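Local coordinates for protein phospholethanolamine N-methyltransferase 2 (Haemonchus contortus, PDB 4KRI) that probably transfers methyl groups from S-adenosylmethionine to phosphoethanolamine-derived substrates such as phosphomonomethylethanolamine on the way to phosphocholine, at residues A212-F217 / Q224-I229. Numbering follows the deposited sequence.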
loop_
_atom_site.group_PDB
_atom_site.type_symbol
_atom_site.label_atom_id
_atom_site.label_comp_id
_atom_site.label_asym_id
_atom_site.label_seq_id
_atom_site.Cartn_x
_atom_site.Cartn_y
_atom_site.Cartn_z
ATOM N N ALA A 212 6.077 0.428 -22.280
ATOM C CA ALA A 212 7.313 1.024 -22.775
ATOM C C ALA A 212 8.295 1.243 -21.622
ATOM O O ALA A 212 9.491 1.010 -21.770
ATOM C CB ALA A 212 7.015 2.334 -23.498
ATOM N N ILE A 213 7.781 1.666 -20.467
ATOM C CA ILE A 213 8.625 1.864 -19.288
ATOM C C ILE A 213 9.180 0.537 -18.761
ATOM O O ILE A 213 10.367 0.439 -18.441
ATOM C CB ILE A 213 7.855 2.610 -18.183
ATOM C CG1 ILE A 213 7.447 3.982 -18.714
ATOM C CG2 ILE A 213 8.687 2.753 -16.918
ATOM C CD1 ILE A 213 6.821 4.854 -17.699
ATOM N N LEU A 214 8.337 -0.490 -18.687
ATOM C CA LEU A 214 8.790 -1.798 -18.203
ATOM C C LEU A 214 9.931 -2.360 -19.041
ATOM O O LEU A 214 10.830 -3.026 -18.520
ATOM C CB LEU A 214 7.642 -2.804 -18.200
ATOM C CG LEU A 214 6.656 -2.615 -17.054
ATOM C CD1 LEU A 214 5.497 -3.614 -17.186
ATOM C CD2 LEU A 214 7.365 -2.781 -15.713
ATOM N N LYS A 215 9.898 -2.096 -20.337
ATOM C CA LYS A 215 10.944 -2.586 -21.221
ATOM C C LYS A 215 12.310 -1.965 -20.930
ATOM O O LYS A 215 13.339 -2.530 -21.285
ATOM C CB LYS A 215 10.552 -2.361 -22.686
ATOM C CG LYS A 215 9.526 -3.390 -23.175
ATOM C CD LYS A 215 9.045 -3.084 -24.593
ATOM C CE LYS A 215 7.945 -4.059 -25.018
ATOM N NZ LYS A 215 7.394 -3.733 -26.369
ATOM N N ARG A 216 12.318 -0.812 -20.276
ATOM C CA ARG A 216 13.582 -0.152 -19.964
ATOM C C ARG A 216 14.330 -0.795 -18.795
ATOM O O ARG A 216 15.446 -0.385 -18.460
ATOM C CB ARG A 216 13.355 1.342 -19.759
ATOM C CG ARG A 216 12.747 1.966 -21.005
ATOM C CD ARG A 216 12.689 3.449 -20.931
ATOM N NE ARG A 216 14.010 4.033 -20.734
ATOM C CZ ARG A 216 14.244 5.339 -20.796
ATOM N NH1 ARG A 216 13.247 6.166 -21.062
ATOM N NH2 ARG A 216 15.464 5.811 -20.597
ATOM N N PHE A 217 13.729 -1.820 -18.198
ATOM C CA PHE A 217 14.441 -2.648 -17.220
ATOM C C PHE A 217 15.496 -3.471 -17.941
ATOM O O PHE A 217 16.477 -3.909 -17.332
ATOM C CB PHE A 217 13.494 -3.621 -16.518
ATOM C CG PHE A 217 12.940 -3.125 -15.205
ATOM C CD1 PHE A 217 13.748 -3.025 -14.082
ATOM C CD2 PHE A 217 11.598 -2.801 -15.084
ATOM C CE1 PHE A 217 13.232 -2.587 -12.861
ATOM C CE2 PHE A 217 11.072 -2.373 -13.871
ATOM C CZ PHE A 217 11.888 -2.275 -12.751
ATOM N N GLN A 224 10.876 -14.160 -12.064
ATOM C CA GLN A 224 11.618 -13.191 -11.258
ATOM C C GLN A 224 10.668 -12.375 -10.384
ATOM O O GLN A 224 9.477 -12.250 -10.689
ATOM C CB GLN A 224 12.524 -12.298 -12.120
ATOM C CG GLN A 224 13.700 -13.091 -12.717
ATOM C CD GLN A 224 14.617 -12.242 -13.563
ATOM O OE1 GLN A 224 14.165 -11.466 -14.410
ATOM N NE2 GLN A 224 15.927 -12.370 -13.330
ATOM N N ARG A 225 11.184 -11.856 -9.272
ATOM C CA ARG A 225 10.322 -11.213 -8.284
ATOM C C ARG A 225 10.414 -9.707 -8.350
ATOM O O ARG A 225 11.513 -9.141 -8.302
ATOM C CB ARG A 225 10.702 -11.692 -6.879
ATOM C CG ARG A 225 10.585 -13.217 -6.720
ATOM C CD ARG A 225 10.625 -13.668 -5.260
ATOM N NE ARG A 225 9.589 -13.013 -4.465
ATOM C CZ ARG A 225 9.832 -12.111 -3.518
ATOM N NH1 ARG A 225 11.079 -11.765 -3.225
ATOM N NH2 ARG A 225 8.826 -11.560 -2.850
ATOM N N MET A 226 9.261 -9.052 -8.442
ATOM C CA MET A 226 9.222 -7.600 -8.517
ATOM C C MET A 226 8.412 -7.005 -7.372
ATOM O O MET A 226 7.330 -7.500 -7.046
ATOM C CB MET A 226 8.628 -7.152 -9.868
ATOM C CG MET A 226 8.296 -5.656 -9.943
ATOM S SD MET A 226 7.594 -5.212 -11.570
ATOM C CE MET A 226 9.089 -5.174 -12.551
ATOM N N LEU A 227 8.949 -5.945 -6.767
ATOM C CA LEU A 227 8.207 -5.152 -5.794
ATOM C C LEU A 227 7.716 -3.905 -6.491
ATOM O O LEU A 227 8.523 -3.153 -7.060
ATOM C CB LEU A 227 9.125 -4.735 -4.630
ATOM C CG LEU A 227 8.474 -3.790 -3.609
ATOM C CD1 LEU A 227 7.356 -4.516 -2.841
ATOM C CD2 LEU A 227 9.533 -3.255 -2.643
ATOM N N ASP A 228 6.403 -3.663 -6.450
ATOM C CA ASP A 228 5.853 -2.434 -7.045
ATOM C C ASP A 228 5.448 -1.505 -5.922
ATOM O O ASP A 228 4.565 -1.829 -5.140
ATOM C CB ASP A 228 4.635 -2.776 -7.926
ATOM C CG ASP A 228 4.085 -1.567 -8.686
ATOM O OD1 ASP A 228 3.972 -0.463 -8.095
ATOM O OD2 ASP A 228 3.755 -1.710 -9.892
ATOM N N ILE A 229 6.098 -0.346 -5.842
ATOM C CA ILE A 229 5.827 0.602 -4.777
ATOM C C ILE A 229 4.827 1.643 -5.280
ATOM O O ILE A 229 5.091 2.344 -6.254
ATOM C CB ILE A 229 7.140 1.287 -4.297
ATOM C CG1 ILE A 229 8.011 0.262 -3.559
ATOM C CG2 ILE A 229 6.824 2.484 -3.403
ATOM C CD1 ILE A 229 9.430 0.759 -3.232
#
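The methyl end of Met226 bridges Phe217 and Leu214, and this one carbon carries the whole apolar contact. Its CE lies 3.7 Å from CE2 of Phe217, reaching the ring obliquely near the CE2–CZ bond. The second touch is looser: CD2 of Leu214 stands 4.3 Å from Met226 CE. A long, unbranched thioether suits this distance, since the nearest CA atoms, those of Phe217 and Met226, are 11.3 Å apart. Met226 runs extended to its sulfur, with CG anti to the backbone N (chi1 169°), and then bends at chi3 (-78°), which brings CE up to the aromatic ring. The contact joins helix 206-215 and the residues just after it to strand 225-229 of the Rossmann-like methyltransferase fold, the strand leading into a probable glycine-rich cofactor loop. Helix 235-244 adds Ala240 against Met226 and Phe244 against Leu214, while Tyr292 meets Phe217 edge-to-face. All three touching residues are buried and meet through carbon alone, which suits apolar side chains. Their sequence neighbours have more open surroundings. Lys215, following Leu214, is exposed and its long chain suits solvent; Arg216, partly exposed, forms salt bridges with Glu368 and Glu370. Partly exposed Arg225, preceding Met226, hydrogen-bonds through NE to Gln247 and makes a cation-pi contact with Phe290.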